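Local coordinates for nicotinate phosphoribosyltransferase (Vibrio cholerae, PDB 4HL7), which probably catalyses the ATP-assisted joining of nicotinate to phosphoribosyl diphosphate, giving nicotinate ribonucleotide for NAD(+) biosynthesis, at residues A73-L78 and S92-H97; H283-Y288 and Q310-D315; A386-Q391 and A404-R409. One frame throughout, in Å; residues are numbered along the deposited sequence.

Interaction 1. Residues A73-L78 and S92-H97; sequences ADIHYL and SLRYFH
Ile75 and Leu93 turn the same first torsion to face each other: in each, the leading branch lies beside the backbone N and anti to the carbonyl carbon, with chi1 -57° for Ile75 CG1 and -67° for Leu93 CG. A second bend of Ile75, chi2 -66°, carries its CD1 methyl on to Leu93, where it rests 3.6 Å from Leu93 CB and 4.0 Å from Leu93 CD1. The methyl thus sits against the root of the leucine as well as one of its branches, the two side chains crossing at a slant. One helical turn further on, Leu78 approaches more loosely, its CD1 lying 4.4 Å from Leu93 CD1. Branched aliphatic residues suit these places because all three are buried, and the Ile75-Leu93 and Leu78-Leu93 pairs meet through methyl and methylene groups. The contact joins two helices that follow one another in sequence, 72-81 and 87-93, in the N-terminal NAPRTase region; the Leu93 carbonyl O accepts a bond from Phe96 N. Arg94, at the exposed margin, brings its guanidinium obliquely to the other branch of Ile75, with Arg94 NH1 a loose 4.1 Å from Ile75 CG2. A long, flexible arginine fits such a border, since it can reach back from an exposed position until its charged end meets the methyl. Met27 of helix 21-33 also touches Leu93, and Tyr216 of helix 216-222 touches Leu78. On the same helix as Ile75, Asp74 forms a salt bridge through OD1 with Arg220.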
loop_
_atom_site.group_PDB
_atom_site.type_symbol
_atom_site.label_atom_id
_atom_site.label_comp_id
_atom_site.label_asym_id
_atom_site.label_seq_id
_atom_site.Cartn_x
_atom_site.Cartn_y
_atom_site.Cartn_z
ATOM N N ALA A 73 21.348 -11.649 -8.388
ATOM C CA ALA A 73 20.261 -12.549 -8.167
ATOM C C ALA A 73 18.911 -11.855 -8.011
ATOM O O ALA A 73 17.894 -12.417 -8.430
ATOM C CB ALA A 73 20.518 -13.449 -6.968
ATOM N N ASP A 74 18.881 -10.673 -7.376
ATOM C CA ASP A 74 17.636 -9.914 -7.304
ATOM C C ASP A 74 17.224 -9.512 -8.699
ATOM O O ASP A 74 16.023 -9.539 -9.056
ATOM C CB ASP A 74 17.825 -8.640 -6.483
ATOM C CG ASP A 74 18.113 -8.920 -5.002
ATOM O OD1 ASP A 74 17.784 -10.008 -4.510
ATOM O OD2 ASP A 74 18.722 -8.054 -4.365
ATOM N N ILE A 75 18.194 -9.044 -9.471
ATOM C CA ILE A 75 17.912 -8.545 -10.831
ATOM C C ILE A 75 17.456 -9.691 -11.753
ATOM O O ILE A 75 16.483 -9.519 -12.556
ATOM C CB ILE A 75 19.094 -7.768 -11.434
ATOM C CG1 ILE A 75 19.474 -6.586 -10.518
ATOM C CG2 ILE A 75 18.726 -7.187 -12.806
ATOM C CD1 ILE A 75 18.417 -5.515 -10.411
ATOM N N HIS A 76 18.131 -10.828 -11.642
ATOM C CA HIS A 76 17.767 -12.061 -12.370
ATOM C C HIS A 76 16.349 -12.438 -12.011
ATOM O O HIS A 76 15.531 -12.796 -12.893
ATOM C CB HIS A 76 18.714 -13.234 -12.037
ATOM C CG HIS A 76 20.147 -13.073 -12.591
ATOM N ND1 HIS A 76 20.422 -12.444 -13.787
ATOM C CD2 HIS A 76 21.399 -13.497 -12.074
ATOM C CE1 HIS A 76 21.775 -12.473 -14.017
ATOM N NE2 HIS A 76 22.371 -13.106 -12.972
ATOM N N TYR A 77 16.002 -12.342 -10.725
ATOM C CA TYR A 77 14.630 -12.666 -10.298
ATOM C C TYR A 77 13.608 -11.739 -10.999
ATOM O O TYR A 77 12.620 -12.204 -11.569
ATOM C CB TYR A 77 14.458 -12.598 -8.753
ATOM C CG TYR A 77 12.981 -12.680 -8.368
ATOM C CD1 TYR A 77 12.256 -11.529 -8.029
ATOM C CD2 TYR A 77 12.315 -13.906 -8.403
ATOM C CE1 TYR A 77 10.888 -11.591 -7.743
ATOM C CE2 TYR A 77 10.951 -13.987 -8.104
ATOM C CZ TYR A 77 10.249 -12.834 -7.773
ATOM O OH TYR A 77 8.913 -12.917 -7.482
ATOM N N LEU A 78 13.856 -10.443 -11.006
ATOM C CA LEU A 78 12.913 -9.557 -11.658
ATOM C C LEU A 78 12.881 -9.763 -13.181
ATOM O O LEU A 78 11.848 -9.575 -13.826
ATOM C CB LEU A 78 13.251 -8.087 -11.387
ATOM C CG LEU A 78 13.116 -7.682 -9.893
ATOM C CD1 LEU A 78 13.543 -6.221 -9.779
ATOM C CD2 LEU A 78 11.666 -7.865 -9.440
ATOM N N SER A 92 19.954 -0.310 -14.736
ATOM C CA SER A 92 20.184 0.872 -13.893
ATOM C C SER A 92 20.108 0.535 -12.383
ATOM O O SER A 92 20.827 1.141 -11.585
ATOM C CB SER A 92 19.309 2.074 -14.314
ATOM O OG SER A 92 18.026 2.054 -13.697
ATOM N N LEU A 93 19.313 -0.475 -12.001
ATOM C CA LEU A 93 19.261 -0.939 -10.544
ATOM C C LEU A 93 20.573 -1.491 -10.015
ATOM O O LEU A 93 20.849 -1.441 -8.800
ATOM C CB LEU A 93 18.186 -1.962 -10.362
ATOM C CG LEU A 93 16.819 -1.386 -10.555
ATOM C CD1 LEU A 93 15.859 -2.439 -9.955
ATOM C CD2 LEU A 93 16.662 -0.082 -9.723
ATOM N N ARG A 94 21.406 -1.971 -10.937
ATOM C CA ARG A 94 22.714 -2.562 -10.607
ATOM C C ARG A 94 23.644 -1.600 -9.873
ATOM O O ARG A 94 24.507 -2.041 -9.114
ATOM C CB ARG A 94 23.415 -3.116 -11.871
ATOM C CG ARG A 94 23.196 -4.617 -12.085
ATOM C CD ARG A 94 24.048 -5.185 -13.226
ATOM N NE ARG A 94 23.431 -4.910 -14.524
ATOM C CZ ARG A 94 22.664 -5.774 -15.185
ATOM N NH1 ARG A 94 22.432 -6.985 -14.661
ATOM N NH2 ARG A 94 22.138 -5.437 -16.372
ATOM N N TYR A 95 23.472 -0.303 -10.100
ATOM C CA TYR A 95 24.229 0.695 -9.403
ATOM C C TYR A 95 23.381 1.462 -8.358
ATOM O O TYR A 95 23.911 2.291 -7.636
ATOM C CB TYR A 95 25.057 1.654 -10.375
ATOM C CG TYR A 95 24.285 2.420 -11.457
ATOM C CD1 TYR A 95 23.582 3.591 -11.160
ATOM C CD2 TYR A 95 24.300 1.991 -12.779
ATOM C CE1 TYR A 95 22.847 4.259 -12.136
ATOM C CE2 TYR A 95 23.616 2.661 -13.754
ATOM C CZ TYR A 95 22.899 3.794 -13.439
ATOM O OH TYR A 95 22.193 4.420 -14.382
ATOM N N PHE A 96 22.076 1.195 -8.260
ATOM C CA PHE A 96 21.230 2.075 -7.412
ATOM C C PHE A 96 21.487 1.856 -5.905
ATOM O O PHE A 96 21.531 0.714 -5.436
ATOM C CB PHE A 96 19.727 1.858 -7.657
ATOM C CG PHE A 96 18.869 2.659 -6.741
ATOM C CD1 PHE A 96 18.664 4.025 -6.982
ATOM C CD2 PHE A 96 18.301 2.091 -5.608
ATOM C CE1 PHE A 96 17.910 4.782 -6.108
ATOM C CE2 PHE A 96 17.544 2.869 -4.741
ATOM C CZ PHE A 96 17.352 4.205 -4.996
ATOM N N HIS A 97 21.569 2.969 -5.157
ATOM C CA HIS A 97 21.384 2.907 -3.723
ATOM C C HIS A 97 20.808 4.173 -3.120
ATOM O O HIS A 97 20.772 5.233 -3.759
ATOM C CB HIS A 97 22.704 2.524 -3.029
ATOM C CG HIS A 97 23.825 3.532 -3.230
ATOM N ND1 HIS A 97 23.847 4.732 -2.599
ATOM C CD2 HIS A 97 25.028 3.435 -3.937
ATOM C CE1 HIS A 97 24.995 5.393 -2.920
ATOM N NE2 HIS A 97 25.712 4.592 -3.741
#

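Interaction 2. Residues H283-Y288 and Q310-D315; sequences HLANAY and QQLGID
Ile314 leans on helix 282-287 with nearly its whole side chain. From CB, the CG2 branch passes at the fringe of Asn286, whereas CG1 lies directly against that residue's amide, 3.4 Å from Asn286 OD1. The CD1 methyl at the tip still touches the amide, 3.6 Å from Asn286 OD1, and reaches on to 3.4 Å from Ala285 CB, a carbon pair closer than usual van der Waals contact. The small side chain of Ala285 lets the isoleucine tip come down close to the helix, and Leu312 adds its CD1 methyl at 3.9 Å from Ala285 CB. Asn286 suits the partly exposed border: its whole amide, CG, OD1 and ND2, rests on Ile314 CG1 and CD1, and ND2 also donates to a water at 3.1 Å. That water donates to Leu312 O at 2.8 Å, bridging the two segments. Between Leu312 and Ile314 the chain leaves helix 298-311 through a Schellman motif at Gly313, whose positive phi (76°) is easily adopted without a side chain. The contact joins the C-terminal part of helix 282-287 to this turn, which leads on to strand 320-323; that strand, helix 298-311 and the adjacent parallel strand 290-293 form a beta-alpha-beta unit.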
loop_
_atom_site.group_PDB
_atom_site.type_symbol
_atom_site.label_atom_id
_atom_site.label_comp_id
_atom_site.label_asym_id
_atom_site.label_seq_id
_atom_site.Cartn_x
_atom_site.Cartn_y
_atom_site.Cartn_z
ATOM N N HIS A 283 -11.986 3.007 -23.556
ATOM C CA HIS A 283 -10.656 2.510 -23.947
ATOM C C HIS A 283 -9.837 2.153 -22.703
ATOM O O HIS A 283 -9.265 1.058 -22.646
ATOM C CB HIS A 283 -9.980 3.458 -24.930
ATOM C CG HIS A 283 -10.735 3.607 -26.286
ATOM N ND1 HIS A 283 -10.786 4.780 -26.960
ATOM C CD2 HIS A 283 -11.553 2.730 -26.982
ATOM C CE1 HIS A 283 -11.481 4.618 -28.091
ATOM N NE2 HIS A 283 -11.977 3.362 -28.101
ATOM N N LEU A 284 -9.933 2.957 -21.638
ATOM C CA LEU A 284 -9.193 2.702 -20.409
ATOM C C LEU A 284 -9.791 1.531 -19.670
ATOM O O LEU A 284 -9.079 0.701 -19.112
ATOM C CB LEU A 284 -9.183 3.940 -19.509
ATOM C CG LEU A 284 -8.235 5.027 -20.061
ATOM C CD1 LEU A 284 -8.452 6.340 -19.314
ATOM C CD2 LEU A 284 -6.766 4.618 -20.084
ATOM N N ALA A 285 -11.109 1.474 -19.637
ATOM C CA ALA A 285 -11.822 0.347 -18.897
ATOM C C ALA A 285 -11.574 -1.013 -19.531
ATOM O O ALA A 285 -11.564 -2.030 -18.826
ATOM C CB ALA A 285 -13.324 0.625 -18.793
ATOM N N ASN A 286 -11.380 -1.055 -20.849
ATOM C CA ASN A 286 -11.020 -2.292 -21.513
ATOM C C ASN A 286 -9.555 -2.642 -21.327
ATOM O O ASN A 286 -9.221 -3.776 -21.090
ATOM C CB ASN A 286 -11.339 -2.204 -23.000
ATOM C CG ASN A 286 -12.794 -2.624 -23.289
ATOM O OD1 ASN A 286 -13.206 -3.690 -22.902
ATOM N ND2 ASN A 286 -13.558 -1.763 -23.955
ATOM N N ALA A 287 -8.700 -1.643 -21.336
ATOM C CA ALA A 287 -7.285 -1.954 -21.195
ATOM C C ALA A 287 -6.930 -2.365 -19.751
ATOM O O ALA A 287 -6.109 -3.249 -19.548
ATOM C CB ALA A 287 -6.455 -0.732 -21.592
ATOM N N TYR A 288 -7.543 -1.718 -18.758
ATOM C CA TYR A 288 -7.245 -2.061 -17.363
ATOM C C TYR A 288 -7.814 -3.441 -16.972
ATOM O O TYR A 288 -8.883 -3.817 -17.401
ATOM C CB TYR A 288 -7.787 -0.960 -16.431
ATOM C CG TYR A 288 -6.753 0.102 -16.208
ATOM C CD1 TYR A 288 -6.039 0.146 -15.018
ATOM C CD2 TYR A 288 -6.504 1.063 -17.201
ATOM C CE1 TYR A 288 -5.062 1.115 -14.806
ATOM C CE2 TYR A 288 -5.496 2.030 -17.015
ATOM C CZ TYR A 288 -4.769 2.006 -15.827
ATOM O OH TYR A 288 -3.771 2.933 -15.615
ATOM N N GLN A 310 -20.925 -2.327 -17.561
ATOM C CA GLN A 310 -22.093 -2.727 -18.370
ATOM C C GLN A 310 -22.535 -1.590 -19.291
ATOM O O GLN A 310 -22.882 -1.868 -20.433
ATOM C CB GLN A 310 -23.219 -3.222 -17.470
ATOM C CG GLN A 310 -22.862 -4.493 -16.714
ATOM C CD GLN A 310 -23.915 -4.891 -15.726
ATOM O OE1 GLN A 310 -24.567 -4.038 -15.092
ATOM N NE2 GLN A 310 -24.086 -6.166 -15.565
ATOM N N GLN A 311 -22.490 -0.332 -18.825
ATOM C CA GLN A 311 -22.860 0.823 -19.629
ATOM C C GLN A 311 -21.886 0.957 -20.814
ATOM O O GLN A 311 -22.252 1.398 -21.903
ATOM C CB GLN A 311 -22.849 2.116 -18.774
ATOM C CG GLN A 311 -23.083 3.400 -19.595
ATOM N N LEU A 312 -20.658 0.546 -20.584
ATOM C CA LEU A 312 -19.596 0.634 -21.603
ATOM C C LEU A 312 -19.510 -0.673 -22.463
ATOM O O LEU A 312 -18.648 -0.774 -23.342
ATOM C CB LEU A 312 -18.247 0.905 -20.923
ATOM C CG LEU A 312 -18.059 2.261 -20.247
ATOM C CD1 LEU A 312 -16.653 2.329 -19.710
ATOM C CD2 LEU A 312 -18.303 3.392 -21.239
ATOM N N GLY A 313 -20.391 -1.639 -22.209
ATOM C CA GLY A 313 -20.456 -2.891 -22.985
ATOM C C GLY A 313 -19.342 -3.859 -22.640
ATOM O O GLY A 313 -19.074 -4.756 -23.380
ATOM N N ILE A 314 -18.751 -3.697 -21.461
ATOM C CA ILE A 314 -17.673 -4.584 -20.962
ATOM C C ILE A 314 -18.270 -5.617 -20.021
ATOM O O ILE A 314 -19.140 -5.323 -19.238
ATOM C CB ILE A 314 -16.608 -3.715 -20.226
ATOM C CG1 ILE A 314 -16.028 -2.688 -21.210
ATOM C CG2 ILE A 314 -15.531 -4.575 -19.549
ATOM C CD1 ILE A 314 -15.101 -1.679 -20.575
ATOM N N ASP A 315 -17.888 -6.871 -20.198
ATOM C CA ASP A 315 -18.343 -7.964 -19.349
ATOM C C ASP A 315 -17.548 -7.951 -18.008
ATOM O O ASP A 315 -16.311 -8.197 -17.976
ATOM C CB ASP A 315 -18.123 -9.279 -20.076
ATOM C CG ASP A 315 -18.618 -10.476 -19.303
ATOM O OD1 ASP A 315 -19.029 -10.381 -18.120
ATOM O OD2 ASP A 315 -18.595 -11.570 -19.881
HETATM O O HOH W 1 -16.540 -2.082 -24.652
#

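Interaction 3. Residues A386-Q391 and A404-R409; sequences AKISDQ and ANLKRR
Ile388 and Leu406 run antiparallel and overlap at their ends, with Ile388 CD1 4.1 Å from Leu406 CD2. The arrangement is a loop packed on a helix: residues 386-391 follow the short strand 383-384, and the chain later returns as helix 400-409 to cover them, within the NAPRTase family region. In Leu406, CG anti to the backbone N (chi1 176°) together with chi2 69° directs CD2 to the loop, where it meets not only Ile388 but also Ala386, whose CB lies 3.9 Å from Leu406 CD2. The short alanine leaves room for the leucine branch, while the longer isoleucine spans the remaining distance to the helix. Lys407 passes Ile388 at a slant, its CG methylene 4.1 Å from Ile388 CD1. A lysine is well placed on this partly exposed side, where its aliphatic base can join the apolar contact. Leu403, one turn before Leu406 and Lys407, also touches Ala386 and Ile388. Gln239 of helix 232-241 receives the Ala386 N-H, and Lys387 touches His232 of the same helix, which is predicted to be autophosphorylated but is unmodified here. Past the contact, the loop is shaped by Ser389 in an ST turn. Ser389 OG donates to Ile388 O in the carbonyl plane, on a lone pair, at 2.9 Å, and Gln391 N donates to Ser389 OG at 3.0 Å.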
loop_
_atom_site.group_PDB
_atom_site.type_symbol
_atom_site.label_atom_id
_atom_site.label_comp_id
_atom_site.label_asym_id
_atom_site.label_seq_id
_atom_site.Cartn_x
_atom_site.Cartn_y
_atom_site.Cartn_z
ATOM N N ALA A 386 -2.891 16.170 -3.382
ATOM C CA ALA A 386 -3.898 15.788 -2.354
ATOM C C ALA A 386 -4.618 14.512 -2.681
ATOM O O ALA A 386 -4.735 14.138 -3.826
ATOM C CB ALA A 386 -4.914 16.877 -2.157
ATOM N N LYS A 387 -5.080 13.834 -1.630
ATOM C CA LYS A 387 -5.988 12.727 -1.809
ATOM C C LYS A 387 -7.280 13.092 -1.117
ATOM O O LYS A 387 -7.280 13.609 0.001
ATOM C CB LYS A 387 -5.453 11.446 -1.174
ATOM C CG LYS A 387 -6.376 10.264 -1.358
ATOM C CD LYS A 387 -5.715 9.035 -0.797
ATOM C CE LYS A 387 -6.752 8.042 -0.380
ATOM N NZ LYS A 387 -6.103 7.121 0.586
ATOM N N ILE A 388 -8.405 12.804 -1.763
ATOM C CA ILE A 388 -9.676 13.193 -1.165
ATOM C C ILE A 388 -10.314 11.919 -0.539
ATOM O O ILE A 388 -10.497 11.819 0.668
ATOM C CB ILE A 388 -10.611 13.853 -2.216
ATOM C CG1 ILE A 388 -10.039 15.200 -2.622
ATOM C CG2 ILE A 388 -11.978 14.182 -1.579
ATOM C CD1 ILE A 388 -10.540 15.753 -3.924
ATOM N N SER A 389 -10.606 10.987 -1.429
ATOM C CA SER A 389 -11.196 9.632 -1.239
ATOM C C SER A 389 -12.732 9.633 -1.130
ATOM O O SER A 389 -13.395 10.689 -1.169
ATOM C CB SER A 389 -10.551 8.809 -0.100
ATOM O OG SER A 389 -11.300 9.055 1.115
ATOM N N ASP A 390 -13.297 8.441 -0.962
ATOM C CA ASP A 390 -14.760 8.350 -0.821
ATOM C C ASP A 390 -15.224 8.451 0.625
ATOM O O ASP A 390 -16.451 8.390 0.913
ATOM C CB ASP A 390 -15.278 7.106 -1.490
ATOM C CG ASP A 390 -15.311 7.252 -3.017
ATOM O OD1 ASP A 390 -15.784 8.330 -3.551
ATOM O OD2 ASP A 390 -14.921 6.247 -3.667
ATOM N N GLN A 391 -14.245 8.639 1.520
ATOM C CA GLN A 391 -14.517 9.130 2.879
ATOM C C GLN A 391 -13.959 10.567 3.063
ATOM O O GLN A 391 -12.791 10.733 3.391
ATOM C CB GLN A 391 -13.906 8.170 3.883
ATOM C CG GLN A 391 -14.630 6.841 3.923
ATOM C CD GLN A 391 -13.941 5.855 4.830
ATOM O OE1 GLN A 391 -13.565 4.755 4.401
ATOM N NE2 GLN A 391 -13.770 6.237 6.098
ATOM N N ALA A 404 -9.038 23.047 -1.852
ATOM C CA ALA A 404 -10.330 23.679 -2.198
ATOM C C ALA A 404 -10.436 23.836 -3.752
ATOM O O ALA A 404 -11.465 23.484 -4.375
ATOM C CB ALA A 404 -10.532 25.014 -1.485
ATOM N N ASN A 405 -9.366 24.325 -4.368
ATOM C CA ASN A 405 -9.363 24.415 -5.825
ATOM C C ASN A 405 -9.515 23.063 -6.547
ATOM O O ASN A 405 -10.261 22.930 -7.527
ATOM C CB ASN A 405 -8.060 25.095 -6.279
ATOM C CG ASN A 405 -8.052 25.334 -7.752
ATOM O OD1 ASN A 405 -8.805 26.182 -8.258
ATOM N ND2 ASN A 405 -7.251 24.595 -8.441
ATOM N N LEU A 406 -8.826 22.069 -6.060
ATOM C CA LEU A 406 -8.887 20.718 -6.635
ATOM C C LEU A 406 -10.335 20.183 -6.528
ATOM O O LEU A 406 -10.870 19.595 -7.472
ATOM C CB LEU A 406 -7.913 19.774 -5.876
ATOM C CG LEU A 406 -7.988 18.317 -6.334
ATOM C CD1 LEU A 406 -7.416 18.182 -7.760
ATOM C CD2 LEU A 406 -7.155 17.461 -5.349
ATOM N N LYS A 407 -10.992 20.396 -5.368
ATOM C CA LYS A 407 -12.377 19.938 -5.222
ATOM C C LYS A 407 -13.237 20.678 -6.249
ATOM O O LYS A 407 -14.040 20.037 -6.962
ATOM C CB LYS A 407 -12.896 20.264 -3.784
ATOM C CG LYS A 407 -12.302 19.283 -2.750
ATOM C CD LYS A 407 -12.893 19.627 -1.371
ATOM C CE LYS A 407 -12.330 18.650 -0.322
ATOM N NZ LYS A 407 -12.701 19.153 1.059
ATOM N N ARG A 408 -13.066 21.994 -6.356
ATOM C CA ARG A 408 -13.888 22.771 -7.286
ATOM C C ARG A 408 -13.711 22.238 -8.721
ATOM O O ARG A 408 -14.703 22.092 -9.446
ATOM C CB ARG A 408 -13.580 24.265 -7.201
ATOM C CG ARG A 408 -14.115 24.891 -5.936
ATOM C CD ARG A 408 -14.029 26.414 -6.021
ATOM N NE ARG A 408 -15.240 26.953 -6.590
ATOM C CZ ARG A 408 -16.380 27.048 -5.905
ATOM N NH1 ARG A 408 -16.417 26.659 -4.624
ATOM N NH2 ARG A 408 -17.483 27.530 -6.492
ATOM N N ARG A 409 -12.482 21.954 -9.134
ATOM C CA ARG A 409 -12.255 21.439 -10.509
ATOM C C ARG A 409 -12.965 20.105 -10.758
ATOM O O ARG A 409 -13.316 19.815 -11.909
ATOM C CB ARG A 409 -10.764 21.285 -10.835
ATOM C CG ARG A 409 -9.933 22.565 -10.736
ATOM C CD ARG A 409 -10.322 23.761 -11.598
ATOM N NE ARG A 409 -11.640 24.420 -11.424
ATOM C CZ ARG A 409 -12.028 25.355 -10.564
ATOM N NH1 ARG A 409 -13.254 25.839 -10.696
ATOM N NH2 ARG A 409 -11.277 25.848 -9.613
#

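How the interactions relate
The three contacts follow one another along the chain without interleaving. Interaction 1 lies in the N-terminal family region, and interactions 2 and 3 both fall in the later region, which belongs to the TIM-barrel clan. Centres of interactions 1 and 2 are 36 Å apart and those of 1 and 3 are 38 Å apart, the latter pair on opposite sides of the chain's centre. Interactions 2 and 3 are nearer, at 25 Å between centres. Interaction 2 lies beside the beta-alpha-beta unit of strands 290-293 and 320-323, and interaction 3 comes just after edge strand 383-384 of the antiparallel sheet. They therefore tie local pieces in different parts of the fold, interaction 3 beside helix 232-241, which begins at His232.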